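Local coordinates for protein putative DD-carboxypeptidase TP_0574 (Treponema pallidum, PDB 1O75) that binds penicillin and has zinc-stimulated carboxypeptidase activity, possibly as a D,D-carboxypeptidase that lowers peptidoglycan cross-linking, at residues Ala52-His58 with Ile147-His153; Arg201-Glu207 with Tyr322-Val326; Asp228-Ser232 with Asp328-Leu332; Tyr335-Asp340 with Gly351-Thr357. The protein carries 2 engineered substitutions. All coordinates share one frame; numbering follows the deposited sequence. Where two conformers were deposited one is given.

Contact 1 (Ala52-His58 with Ile147-His153); sequences AVSRATH and ITNVKVH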
loop_
_atom_site.group_PDB
_atom_site.type_symbol
_atom_site.label_atom_id
_atom_site.label_comp_id
_atom_site.label_asym_id
_atom_site.label_seq_id
_atom_site.Cartn_x
_atom_site.Cartn_y
_atom_site.Cartn_z
ATOM N N ALA B 52 2.039 -6.263 -30.100
ATOM C CA ALA B 52 1.117 -5.544 -29.218
ATOM C C ALA B 52 0.495 -6.332 -28.055
ATOM O O ALA B 52 -0.168 -7.369 -28.246
ATOM C CB ALA B 52 0.021 -4.901 -30.044
ATOM N N VAL B 53 0.716 -5.797 -26.847
ATOM C CA VAL B 53 0.201 -6.344 -25.584
ATOM C C VAL B 53 -1.348 -6.276 -25.504
ATOM O O VAL B 53 -1.869 -5.270 -25.024
ATOM C CB VAL B 53 0.797 -5.534 -24.379
ATOM C CG1 VAL B 53 0.164 -5.965 -23.053
ATOM C CG2 VAL B 53 2.307 -5.722 -24.317
ATOM N N SER B 54 -2.061 -7.321 -25.957
ATOM C CA SER B 54 -3.539 -7.371 -25.932
ATOM C C SER B 54 -4.118 -8.322 -24.872
ATOM O O SER B 54 -4.456 -9.473 -25.174
ATOM C CB SER B 54 -4.099 -7.802 -27.279
ATOM O OG SER B 54 -5.521 -7.902 -27.194
ATOM N N ARG B 55 -4.290 -7.812 -23.661
ATOM C CA ARG B 55 -4.743 -8.610 -22.534
ATOM C C ARG B 55 -6.111 -8.318 -21.913
ATOM O O ARG B 55 -6.709 -7.261 -22.123
ATOM C CB ARG B 55 -3.693 -8.496 -21.440
ATOM C CG ARG B 55 -3.490 -7.052 -20.994
ATOM C CD ARG B 55 -2.201 -6.888 -20.193
ATOM N NE ARG B 55 -2.388 -7.011 -18.748
ATOM C CZ ARG B 55 -1.396 -7.257 -17.891
ATOM N NH1 ARG B 55 -0.156 -7.416 -18.340
ATOM N NH2 ARG B 55 -1.634 -7.328 -16.585
ATOM N N ALA B 56 -6.569 -9.281 -21.118
ATOM C CA ALA B 56 -7.834 -9.188 -20.408
ATOM C C ALA B 56 -7.571 -8.322 -19.182
ATOM O O ALA B 56 -6.591 -8.524 -18.469
ATOM C CB ALA B 56 -8.296 -10.577 -19.985
ATOM N N THR B 57 -8.431 -7.348 -18.937
ATOM C CA THR B 57 -8.223 -6.486 -17.789
ATOM C C THR B 57 -9.410 -5.613 -17.448
ATOM O O THR B 57 -10.289 -5.381 -18.267
ATOM C CB THR B 57 -7.020 -5.569 -18.006
ATOM O OG1 THR B 57 -6.955 -4.598 -16.951
ATOM C CG2 THR B 57 -7.153 -4.851 -19.318
ATOM N N HIS B 58 -9.370 -5.126 -16.211
ATOM C CA HIS B 58 -10.358 -4.256 -15.576
ATOM C C HIS B 58 -10.371 -2.830 -16.132
ATOM O O HIS B 58 -11.420 -2.182 -16.163
ATOM C CB HIS B 58 -10.035 -4.180 -14.085
ATOM C CG HIS B 58 -8.575 -3.963 -13.811
ATOM N ND1 HIS B 58 -7.622 -4.935 -14.047
ATOM C CD2 HIS B 58 -7.895 -2.864 -13.409
ATOM C CE1 HIS B 58 -6.421 -4.440 -13.805
ATOM N NE2 HIS B 58 -6.559 -3.186 -13.418
ATOM N N ILE B 147 -14.872 -1.816 -19.749
ATOM C CA ILE B 147 -13.580 -2.273 -20.268
ATOM C C ILE B 147 -13.336 -3.748 -19.975
ATOM O O ILE B 147 -13.523 -4.205 -18.847
ATOM C CB ILE B 147 -12.436 -1.425 -19.667
ATOM C CG1 ILE B 147 -12.552 0.001 -20.202
ATOM C CG2 ILE B 147 -11.050 -2.062 -20.010
ATOM C CD1 ILE B 147 -11.650 1.024 -19.520
ATOM N N THR B 148 -12.956 -4.514 -20.995
ATOM C CA THR B 148 -12.662 -5.929 -20.773
ATOM C C THR B 148 -11.258 -6.336 -21.256
ATOM O O THR B 148 -10.699 -7.336 -20.792
ATOM C CB THR B 148 -13.674 -6.843 -21.479
ATOM O OG1 THR B 148 -13.682 -6.545 -22.881
ATOM C CG2 THR B 148 -15.068 -6.656 -20.884
ATOM N N ASN B 149 -10.704 -5.569 -22.192
ATOM C CA ASN B 149 -9.377 -5.867 -22.735
ATOM C C ASN B 149 -8.645 -4.589 -23.055
ATOM O O ASN B 149 -9.262 -3.555 -23.326
ATOM C CB ASN B 149 -9.474 -6.687 -24.032
ATOM C CG ASN B 149 -10.141 -8.021 -23.834
ATOM O OD1 ASN B 149 -9.487 -9.029 -23.559
ATOM N ND2 ASN B 149 -11.467 -8.033 -23.953
ATOM N N VAL B 150 -7.316 -4.667 -23.039
ATOM C CA VAL B 150 -6.488 -3.521 -23.358
ATOM C C VAL B 150 -5.366 -4.023 -24.255
ATOM O O VAL B 150 -4.880 -5.147 -24.092
ATOM C CB VAL B 150 -5.890 -2.879 -22.094
ATOM C CG1 VAL B 150 -5.035 -1.680 -22.476
ATOM C CG2 VAL B 150 -7.026 -2.437 -21.154
ATOM N N LYS B 151 -4.973 -3.195 -25.207
ATOM C CA LYS B 151 -3.916 -3.558 -26.134
ATOM C C LYS B 151 -2.992 -2.357 -26.191
ATOM O O LYS B 151 -3.437 -1.248 -26.479
ATOM C CB LYS B 151 -4.520 -3.859 -27.513
ATOM C CG LYS B 151 -3.526 -4.281 -28.578
ATOM C CD LYS B 151 -4.236 -4.684 -29.864
ATOM C CE LYS B 151 -3.286 -4.646 -31.053
ATOM N NZ LYS B 151 -3.960 -4.975 -32.360
ATOM N N VAL B 152 -1.716 -2.572 -25.862
ATOM C CA VAL B 152 -0.731 -1.502 -25.876
ATOM C C VAL B 152 0.289 -1.782 -26.995
ATOM O O VAL B 152 0.920 -2.840 -27.006
ATOM C CB VAL B 152 -0.031 -1.425 -24.516
ATOM C CG1 VAL B 152 0.837 -0.157 -24.450
ATOM C CG2 VAL B 152 -1.088 -1.433 -23.395
ATOM N N HIS B 153 0.461 -0.831 -27.909
ATOM C CA HIS B 153 1.343 -1.009 -29.068
ATOM C C HIS B 153 2.762 -0.494 -28.940
ATOM O O HIS B 153 3.663 -0.967 -29.647
ATOM C CB HIS B 153 0.757 -0.319 -30.298
ATOM C CG HIS B 153 -0.573 -0.851 -30.720
ATOM N ND1 HIS B 153 -0.908 -1.771 -31.655
ATOM C CD2 HIS B 153 -1.758 -0.418 -30.164
ATOM C CE1 HIS B 153 -2.280 -1.873 -31.648
ATOM N NE2 HIS B 153 -2.769 -1.046 -30.740
HETATM O O HOH W 1 -13.973 -3.111 -16.206
#

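Contact 2 (Arg201-Glu207 with Tyr322-Val326); sequences RKVSSME and YRDVV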
loop_
_atom_site.group_PDB
_atom_site.type_symbol
_atom_site.label_atom_id
_atom_site.label_comp_id
_atom_site.label_asym_id
_atom_site.label_seq_id
_atom_site.Cartn_x
_atom_site.Cartn_y
_atom_site.Cartn_z
ATOM N N ARG B 201 19.356 4.355 -28.831
ATOM C CA ARG B 201 19.295 5.664 -28.207
ATOM C C ARG B 201 20.671 6.138 -27.766
ATOM O O ARG B 201 21.541 5.340 -27.429
ATOM C CB ARG B 201 18.354 5.610 -26.978
ATOM C CG ARG B 201 18.847 4.643 -25.853
ATOM C CD ARG B 201 17.707 4.317 -24.848
ATOM N NE ARG B 201 17.321 5.500 -24.074
ATOM C CZ ARG B 201 17.900 5.843 -22.931
ATOM N NH1 ARG B 201 18.876 5.086 -22.427
ATOM N NH2 ARG B 201 17.518 6.942 -22.295
ATOM N N LYS B 202 20.864 7.449 -27.759
ATOM C CA LYS B 202 22.115 8.009 -27.313
ATOM C C LYS B 202 21.909 8.476 -25.875
ATOM O O LYS B 202 20.956 9.181 -25.586
ATOM C CB LYS B 202 22.501 9.195 -28.203
ATOM C CG LYS B 202 23.808 9.857 -27.823
ATOM C CD LYS B 202 24.278 10.767 -28.953
ATOM C CE LYS B 202 25.280 11.779 -28.436
ATOM N NZ LYS B 202 26.333 11.117 -27.595
ATOM N N VAL B 203 22.793 8.076 -24.973
ATOM C CA VAL B 203 22.684 8.477 -23.583
ATOM C C VAL B 203 23.414 9.794 -23.344
ATOM O O VAL B 203 24.527 9.991 -23.837
ATOM C CB VAL B 203 23.313 7.416 -22.636
ATOM C CG1 VAL B 203 23.287 7.926 -21.203
ATOM C CG2 VAL B 203 22.561 6.078 -22.750
ATOM N N SER B 204 22.792 10.689 -22.584
ATOM C CA SER B 204 23.421 11.968 -22.243
ATOM C C SER B 204 23.634 12.023 -20.738
ATOM O O SER B 204 22.795 11.558 -19.961
ATOM C CB SER B 204 22.532 13.147 -22.649
ATOM O OG SER B 204 22.981 14.323 -22.003
ATOM N N SER B 205 24.742 12.605 -20.316
ATOM C CA SER B 205 25.025 12.710 -18.890
ATOM C C SER B 205 24.502 14.031 -18.316
ATOM O O SER B 205 24.718 14.334 -17.149
ATOM C CB SER B 205 26.532 12.613 -18.655
ATOM O OG SER B 205 27.210 13.571 -19.455
ATOM N N MET B 206 23.814 14.809 -19.143
ATOM C CA MET B 206 23.262 16.093 -18.727
ATOM C C MET B 206 22.459 15.932 -17.430
ATOM O O MET B 206 21.552 15.103 -17.352
ATOM C CB MET B 206 22.377 16.642 -19.856
ATOM C CG MET B 206 21.859 18.057 -19.666
ATOM S SD MET B 206 20.179 18.126 -18.975
ATOM C CE MET B 206 20.283 19.669 -17.968
ATOM N N GLU B 207 22.804 16.709 -16.408
ATOM C CA GLU B 207 22.106 16.622 -15.133
ATOM C C GLU B 207 21.128 17.764 -14.921
ATOM O O GLU B 207 21.405 18.919 -15.272
ATOM C CB GLU B 207 23.110 16.590 -13.985
ATOM C CG GLU B 207 24.074 15.422 -14.055
ATOM C CD GLU B 207 25.019 15.389 -12.872
ATOM O OE1 GLU B 207 24.950 16.330 -12.056
ATOM O OE2 GLU B 207 25.826 14.432 -12.753
ATOM N N TYR B 322 14.665 12.886 -18.235
ATOM C CA TYR B 322 15.340 12.485 -17.017
ATOM C C TYR B 322 16.593 11.661 -17.287
ATOM O O TYR B 322 16.681 10.931 -18.277
ATOM C CB TYR B 322 14.423 11.624 -16.132
ATOM C CG TYR B 322 13.275 12.370 -15.492
ATOM C CD1 TYR B 322 12.094 12.600 -16.192
ATOM C CD2 TYR B 322 13.380 12.853 -14.186
ATOM C CE1 TYR B 322 11.019 13.306 -15.599
ATOM C CE2 TYR B 322 12.313 13.560 -13.579
ATOM C CZ TYR B 322 11.143 13.776 -14.298
ATOM O OH TYR B 322 10.092 14.454 -13.718
ATOM N N ARG B 323 17.554 11.773 -16.384
ATOM C CA ARG B 323 18.784 11.011 -16.487
ATOM C C ARG B 323 18.364 9.543 -16.289
ATOM O O ARG B 323 17.397 9.266 -15.570
ATOM C CB ARG B 323 19.740 11.465 -15.379
ATOM C CG ARG B 323 21.174 10.961 -15.504
ATOM C CD ARG B 323 22.132 11.822 -14.676
ATOM N NE ARG B 323 21.957 11.647 -13.234
ATOM C CZ ARG B 323 21.757 12.641 -12.373
ATOM N NH1 ARG B 323 21.696 13.891 -12.802
ATOM N NH2 ARG B 323 21.632 12.387 -11.078
ATOM N N ASP B 324 19.052 8.609 -16.943
ATOM C CA ASP B 324 18.714 7.186 -16.780
ATOM C C ASP B 324 18.874 6.805 -15.300
ATOM O O ASP B 324 19.727 7.336 -14.599
ATOM C CB ASP B 324 19.630 6.286 -17.626
ATOM C CG ASP B 324 19.294 6.309 -19.124
ATOM O OD1 ASP B 324 18.364 7.031 -19.551
ATOM O OD2 ASP B 324 19.966 5.587 -19.892
ATOM N N VAL B 325 18.035 5.905 -14.809
ATOM C CA VAL B 325 18.163 5.456 -13.431
ATOM C C VAL B 325 18.613 4.015 -13.528
ATOM O O VAL B 325 17.889 3.182 -14.067
ATOM C CB VAL B 325 16.822 5.506 -12.704
ATOM C CG1 VAL B 325 16.975 4.895 -11.305
ATOM C CG2 VAL B 325 16.339 6.963 -12.642
ATOM N N VAL B 326 19.793 3.713 -13.001
ATOM C CA VAL B 326 20.326 2.361 -13.099
ATOM C C VAL B 326 20.265 1.669 -11.757
ATOM O O VAL B 326 20.710 2.217 -10.754
ATOM C CB VAL B 326 21.811 2.370 -13.604
ATOM C CG1 VAL B 326 22.336 0.947 -13.741
ATOM C CG2 VAL B 326 21.902 3.080 -14.959
HETATM O O HOH W 2 21.250 9.178 -18.575
#

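Contact 3 (Asp228-Ser232 with Asp328-Leu332); sequences DAEAS and DVRFL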
loop_
_atom_site.group_PDB
_atom_site.type_symbol
_atom_site.label_atom_id
_atom_site.label_comp_id
_atom_site.label_asym_id
_atom_site.label_seq_id
_atom_site.Cartn_x
_atom_site.Cartn_y
_atom_site.Cartn_z
ATOM N N ASP B 228 8.809 -14.658 -12.469
ATOM C CA ASP B 228 9.713 -15.563 -11.760
ATOM C C ASP B 228 10.395 -14.759 -10.659
ATOM O O ASP B 228 10.693 -15.266 -9.570
ATOM C CB ASP B 228 10.767 -16.115 -12.727
ATOM C CG ASP B 228 10.207 -17.225 -13.580
ATOM O OD1 ASP B 228 9.402 -17.996 -13.013
ATOM O OD2 ASP B 228 10.543 -17.322 -14.775
ATOM N N ALA B 229 10.636 -13.483 -10.955
ATOM C CA ALA B 229 11.276 -12.593 -10.001
ATOM C C ALA B 229 10.898 -11.168 -10.342
ATOM O O ALA B 229 10.607 -10.852 -11.490
ATOM C CB ALA B 229 12.815 -12.760 -10.052
ATOM N N GLU B 230 10.939 -10.303 -9.343
ATOM C CA GLU B 230 10.556 -8.930 -9.554
ATOM C C GLU B 230 11.366 -8.002 -8.668
ATOM O O GLU B 230 11.750 -8.377 -7.559
ATOM C CB GLU B 230 9.056 -8.811 -9.274
ATOM C CG GLU B 230 8.519 -7.405 -9.245
ATOM C CD GLU B 230 8.633 -6.766 -7.860
ATOM O OE1 GLU B 230 8.132 -5.628 -7.683
ATOM O OE2 GLU B 230 9.220 -7.396 -6.946
ATOM N N ALA B 231 11.644 -6.800 -9.166
ATOM C CA ALA B 231 12.398 -5.825 -8.390
ATOM C C ALA B 231 11.536 -4.592 -8.234
ATOM O O ALA B 231 10.891 -4.155 -9.194
ATOM C CB ALA B 231 13.714 -5.455 -9.107
ATOM N N SER B 232 11.504 -4.056 -7.021
ATOM C CA SER B 232 10.738 -2.863 -6.712
ATOM C C SER B 232 11.736 -1.753 -6.472
ATOM O O SER B 232 12.427 -1.742 -5.450
ATOM C CB SER B 232 9.908 -3.070 -5.443
ATOM O OG SER B 232 8.806 -3.901 -5.729
ATOM N N ASP B 328 20.992 -2.192 -9.765
ATOM C CA ASP B 328 21.516 -3.546 -9.825
ATOM C C ASP B 328 20.764 -4.424 -8.813
ATOM O O ASP B 328 20.563 -4.028 -7.656
ATOM C CB ASP B 328 23.014 -3.560 -9.507
ATOM C CG ASP B 328 23.863 -2.927 -10.627
ATOM O OD1 ASP B 328 23.319 -2.689 -11.722
ATOM O OD2 ASP B 328 25.071 -2.685 -10.411
ATOM N N VAL B 329 20.356 -5.609 -9.246
ATOM C CA VAL B 329 19.627 -6.511 -8.367
ATOM C C VAL B 329 20.011 -7.947 -8.667
ATOM O O VAL B 329 20.444 -8.268 -9.769
ATOM C CB VAL B 329 18.086 -6.338 -8.557
ATOM C CG1 VAL B 329 17.664 -6.752 -9.976
ATOM C CG2 VAL B 329 17.363 -7.202 -7.564
ATOM N N ARG B 330 19.855 -8.820 -7.687
ATOM C CA ARG B 330 20.180 -10.227 -7.899
ATOM C C ARG B 330 18.944 -11.095 -7.667
ATOM O O ARG B 330 18.242 -10.918 -6.673
ATOM C CB ARG B 330 21.294 -10.677 -6.943
ATOM C CG ARG B 330 21.710 -12.149 -7.170
ATOM C CD ARG B 330 22.558 -12.685 -6.021
ATOM N NE ARG B 330 22.733 -14.131 -6.152
ATOM C CZ ARG B 330 23.283 -14.894 -5.212
ATOM N NH1 ARG B 330 23.702 -14.346 -4.079
ATOM N NH2 ARG B 330 23.430 -16.192 -5.414
ATOM N N PHE B 331 18.660 -12.001 -8.596
ATOM C CA PHE B 331 17.528 -12.905 -8.423
ATOM C C PHE B 331 18.123 -14.290 -8.108
ATOM O O PHE B 331 18.907 -14.830 -8.874
ATOM C CB PHE B 331 16.657 -12.955 -9.679
ATOM C CG PHE B 331 16.026 -11.627 -10.044
ATOM C CD1 PHE B 331 15.520 -10.787 -9.054
ATOM C CD2 PHE B 331 15.884 -11.253 -11.391
ATOM C CE1 PHE B 331 14.872 -9.581 -9.390
ATOM C CE2 PHE B 331 15.239 -10.057 -11.749
ATOM C CZ PHE B 331 14.731 -9.217 -10.739
ATOM N N LEU B 332 17.740 -14.835 -6.961
ATOM C CA LEU B 332 18.235 -16.120 -6.486
ATOM C C LEU B 332 17.741 -17.327 -7.261
ATOM O O LEU B 332 16.695 -17.278 -7.907
ATOM C CB LEU B 332 17.874 -16.288 -5.005
ATOM C CG LEU B 332 18.581 -15.264 -4.113
ATOM C CD1 LEU B 332 17.936 -15.231 -2.744
ATOM C CD2 LEU B 332 20.082 -15.618 -4.017
#

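Contact 4 (Tyr335-Asp340 with Gly351-Thr357); sequences YEGNID and GGADAET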
loop_
_atom_site.group_PDB
_atom_site.type_symbol
_atom_site.label_atom_id
_atom_site.label_comp_id
_atom_site.label_asym_id
_atom_site.label_seq_id
_atom_site.Cartn_x
_atom_site.Cartn_y
_atom_site.Cartn_z
ATOM N N TYR B 335 14.831 -23.171 -5.547
ATOM C CA TYR B 335 15.137 -24.334 -4.708
ATOM C C TYR B 335 14.519 -25.550 -5.391
ATOM O O TYR B 335 13.298 -25.636 -5.528
ATOM C CB TYR B 335 14.539 -24.157 -3.312
ATOM C CG TYR B 335 14.643 -25.386 -2.435
ATOM C CD1 TYR B 335 15.884 -25.911 -2.071
ATOM C CD2 TYR B 335 13.493 -26.023 -1.965
ATOM C CE1 TYR B 335 15.977 -27.047 -1.259
ATOM C CE2 TYR B 335 13.573 -27.155 -1.153
ATOM C CZ TYR B 335 14.814 -27.662 -0.807
ATOM O OH TYR B 335 14.881 -28.789 -0.020
ATOM N N GLU B 336 15.362 -26.479 -5.831
ATOM C CA GLU B 336 14.883 -27.669 -6.531
ATOM C C GLU B 336 14.530 -28.865 -5.652
ATOM O O GLU B 336 13.974 -29.849 -6.137
ATOM C CB GLU B 336 15.895 -28.091 -7.600
ATOM C CG GLU B 336 15.889 -27.206 -8.846
ATOM C CD GLU B 336 14.593 -27.305 -9.649
ATOM O OE1 GLU B 336 13.526 -26.879 -9.150
ATOM O OE2 GLU B 336 14.644 -27.815 -10.789
ATOM N N GLY B 337 14.856 -28.799 -4.368
ATOM C CA GLY B 337 14.494 -29.896 -3.495
ATOM C C GLY B 337 13.012 -29.717 -3.235
ATOM O O GLY B 337 12.399 -28.809 -3.802
ATOM N N ASN B 338 12.416 -30.566 -2.409
ATOM C CA ASN B 338 10.998 -30.397 -2.109
ATOM C C ASN B 338 10.757 -30.353 -0.609
ATOM O O ASN B 338 11.098 -31.279 0.123
ATOM C CB ASN B 338 10.152 -31.483 -2.784
ATOM C CG ASN B 338 9.608 -31.030 -4.139
ATOM O OD1 ASN B 338 8.962 -29.985 -4.239
ATOM N ND2 ASN B 338 9.871 -31.813 -5.182
ATOM N N ILE B 339 10.171 -29.242 -0.174
ATOM C CA ILE B 339 9.893 -28.970 1.227
ATOM C C ILE B 339 8.480 -29.387 1.661
ATOM O O ILE B 339 7.538 -29.351 0.868
ATOM C CB ILE B 339 10.106 -27.458 1.486
ATOM C CG1 ILE B 339 9.720 -27.092 2.918
ATOM C CG2 ILE B 339 9.303 -26.652 0.479
ATOM C CD1 ILE B 339 10.650 -27.653 3.952
ATOM N N ASP B 340 8.347 -29.788 2.925
ATOM C CA ASP B 340 7.067 -30.211 3.487
ATOM C C ASP B 340 6.699 -29.311 4.654
ATOM O O ASP B 340 7.501 -29.108 5.565
ATOM C CB ASP B 340 7.142 -31.655 3.987
ATOM C CG ASP B 340 7.452 -32.643 2.887
ATOM O OD1 ASP B 340 6.642 -32.766 1.939
ATOM O OD2 ASP B 340 8.512 -33.300 2.974
ATOM N N GLY B 351 9.728 -30.115 6.914
ATOM C CA GLY B 351 10.534 -31.273 6.589
ATOM C C GLY B 351 10.748 -31.363 5.094
ATOM O O GLY B 351 10.269 -30.514 4.349
ATOM N N GLY B 352 11.477 -32.386 4.657
ATOM C CA GLY B 352 11.724 -32.570 3.236
ATOM C C GLY B 352 12.913 -31.811 2.677
ATOM O O GLY B 352 13.341 -32.065 1.545
ATOM N N ALA B 353 13.456 -30.885 3.460
ATOM C CA ALA B 353 14.595 -30.099 3.006
ATOM C C ALA B 353 15.814 -30.267 3.900
ATOM O O ALA B 353 15.709 -30.665 5.058
ATOM C CB ALA B 353 14.211 -28.627 2.920
ATOM N N ASP B 354 16.970 -29.950 3.333
ATOM C CA ASP B 354 18.255 -30.035 4.016
ATOM C C ASP B 354 18.263 -29.127 5.247
ATOM O O ASP B 354 17.339 -28.345 5.460
ATOM C CB ASP B 354 19.352 -29.615 3.028
ATOM C CG ASP B 354 20.751 -29.800 3.575
ATOM O OD1 ASP B 354 21.152 -29.037 4.481
ATOM O OD2 ASP B 354 21.454 -30.711 3.085
ATOM N N ALA B 355 19.303 -29.245 6.063
ATOM C CA ALA B 355 19.434 -28.421 7.258
ATOM C C ALA B 355 20.084 -27.098 6.865
ATOM O O ALA B 355 19.664 -26.031 7.311
ATOM C CB ALA B 355 20.287 -29.136 8.291
ATOM N N GLU B 356 21.111 -27.174 6.024
ATOM C CA GLU B 356 21.804 -25.978 5.570
ATOM C C GLU B 356 20.879 -25.112 4.724
ATOM O O GLU B 356 20.930 -23.886 4.791
ATOM C CB GLU B 356 23.032 -26.344 4.738
ATOM C CG GLU B 356 23.677 -25.133 4.068
ATOM C CD GLU B 356 24.839 -25.495 3.160
ATOM O OE1 GLU B 356 24.645 -26.307 2.227
ATOM O OE2 GLU B 356 25.948 -24.958 3.377
ATOM N N THR B 357 20.043 -25.762 3.922
ATOM C CA THR B 357 19.113 -25.055 3.051
ATOM C C THR B 357 18.130 -24.189 3.848
ATOM O O THR B 357 17.632 -23.179 3.345
ATOM C CB THR B 357 18.333 -26.057 2.164
ATOM O OG1 THR B 357 17.564 -25.349 1.184
ATOM C CG2 THR B 357 17.401 -26.887 3.003
#

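Contact 1 (Ala52-His58 with Ile147-His153)
K151 meets A52 and S54 lengthwise because its CG is trans to the main-chain N (chi1 -179°) and every later torsion keeps the chain extended. Its CG lies 3.8 Å from S54 CB, and farther along its CE reaches A52 CB at 3.5 Å, a tight approach for two carbons. N149 works differently: chi1 of -61° turns its CG away from the carbonyl carbon and brings OD1 over the backbone of A56, 3.6 Å from A56 CA. S54, A56, N149 and K151 share one face of an antiparallel pair, whereas V53, R55, V150 and V152 share the other, where V53 CB and V152 CB are 4.2 Å apart.

The register is fixed by main-chain hydrogen bonds. R55 and V150 form a complete hydrogen-bonded pair, with R55 N to V150 O and V150 N to R55 O both 2.8 Å. V53 N donates to V152 O at 3.0 Å. At the far end T57 N reaches T148 O at 2.9 Å, from above the carbonyl plane and not on a lone pair. T148 and N149 together face L74 as a classic beta bulge. The A52 methyl also abuts the ring of H153, whose NE2 is bonded to E72. K151 touches a xenon atom in a pocket completed by E72, L74 and M104.

Strand 53-56 thus pairs with one side of strand 143-163, while strand 69-85 bonds to the latter through L74 and E72; helix 60-65 packs on V150 and V152 through A62 and Q65.

Contact 2 (Arg201-Glu207 with Tyr322-Val326)
The loop between strands 197-198 and 212-220 is pinned near the N-terminal end of strand 325-331, outermost in its sheet within this chain, by an end-on, two-pronged salt bridge from R201 to D324. R201 NH1 gives a nearly straight bond to D324 OD2 (2.8 Å, 171° at the hydrogen), and R201 NH2 reaches D324 OD1 at 2.9 Å on its syn lone pair. Guanidinium and carboxylate lie only 25° from coplanar, which suits a two-pronged grip. The R201 chain bends at chi3 (-67°); the two side chains approach from opposite directions. V203 CG2 crosses at a slant, 3.9 Å from D324 OD2.

A water links the backbones farther along: it accepts from D324 N at 2.8 Å and donates to S204 O at 3.2 Å. S204 OG also takes the N-H of M206, closing an ST turn that shapes the loop here. Beyond it, in one of its two conformers, R323 packs NH1 against E207 CG at 3.1 Å. No N-H points at the E207 carboxylate, so the opposite charges are merely near each other; R323 NH1 forms its salt bridge with D211.

D324 OD1 receives a second N-H, from N187 ND2. With three donors on its two oxygens, the D324 carboxylate is held against rotation, and its anionic form is probably stabilised even though the contact lies at the surface.

Contact 3 (Asp228-Ser232 with Asp328-Leu332)
A buried apolar contact between two facing sheets, this pairing sets A229 and A231 of strand 229-237 against V329 and F331 of strand 325-331. No hydrogen bond joins the segments, and their axes come no closer than 8.1 Å, which is sheet-to-sheet spacing and not that of paired strands. The local strand directions differ by 152°.

The main touch is a CH-pi contact. A chi1 of -62° directs the F331 ring toward 229-231. There A229 CB sits over one face of the F331 ring, 3.5 Å from its centroid and 16° off the ring normal, which is the evidence for a face contact. A231 CB is 4.2 Å from F331 CZ and equally 4.2 Å from V329 CG1, touching both side chains. D228 and A229 form a classic beta bulge against I298, at the end where the methyl enters the core.

F331 also touches a xenon atom in a pocket completed by Y260, C296 and G297. Two facing antiparallel four-stranded sheets, packed face to face, form a beta sandwich, consistent with the E-set (immunoglobulin-like) assignment of this domain.

Contact 4 (Tyr335-Asp340 with Gly351-Thr357)
Y335 and T357 cross at about a right angle, with T357 OG1 lying 3.4 Å from Y335 CE1. The approach to the ring is oblique, neither squarely over its face nor at its edge, and the threonine hydroxyl is buried here without a polar partner in the model. In Y335 the first torsion (chi1 172°) carries the ring away from the main-chain N, which directs the phenol toward 351-357. The A353 methyl packs against the phenol end: its CB is nearest Y335 OH, at 3.0 Å, very close for this pair, with Y335 CZ at 3.9 Å. One face of the same ring is covered by the backbone of G337, whose N stands 3.6 Å above the plane over the ring centre. I339, bent at chi2 (69°), also sends CD1 to within 3.8 Å of A353 CB, so the alanine methyl serves both Y335 and I339.

The segments continue from the open end of a beta hairpin made by strands 340-344 and 347-351, and side chains still bridge them. Its outermost hydrogen-bonded pair is D340 with G351, and rests on G351 N donating to D340 O at 2.8 Å, in the carbonyl plane and on a lone pair. The return bond from D340 N to G351 O is implausibly short, so its exact geometry is doubtful.

Past this pair the chain turns at G352, where D340 OD2 hangs 3.3 Å from G352 CA. D354 OD1 faces E356 N in an Asx turn just ahead of T357, again at an implausibly short, doubtful distance. Y335 also meets F402, ring planes about 35° apart, and F405 edge-to-face.

From the N terminus, contact 1 comes first: it closes a loop of 88 residues within the N-terminal domain and is complete before any other contact opens. Contacts 2 and 3 cross, the order along the chain being 201-207, 228-232, 322-326, 328-332, with the last two adjoining along strand 325-331. That one edge strand is therefore tied at its start to the loop following 197-198, and at its end, 23 Å away between contact centres, to the opposing sheet. The chain then runs from 332 into contact 4, which closes ten residues of hairpin. Its centre is about 40 Å from that of contact 1, in the C-terminal part of the chain.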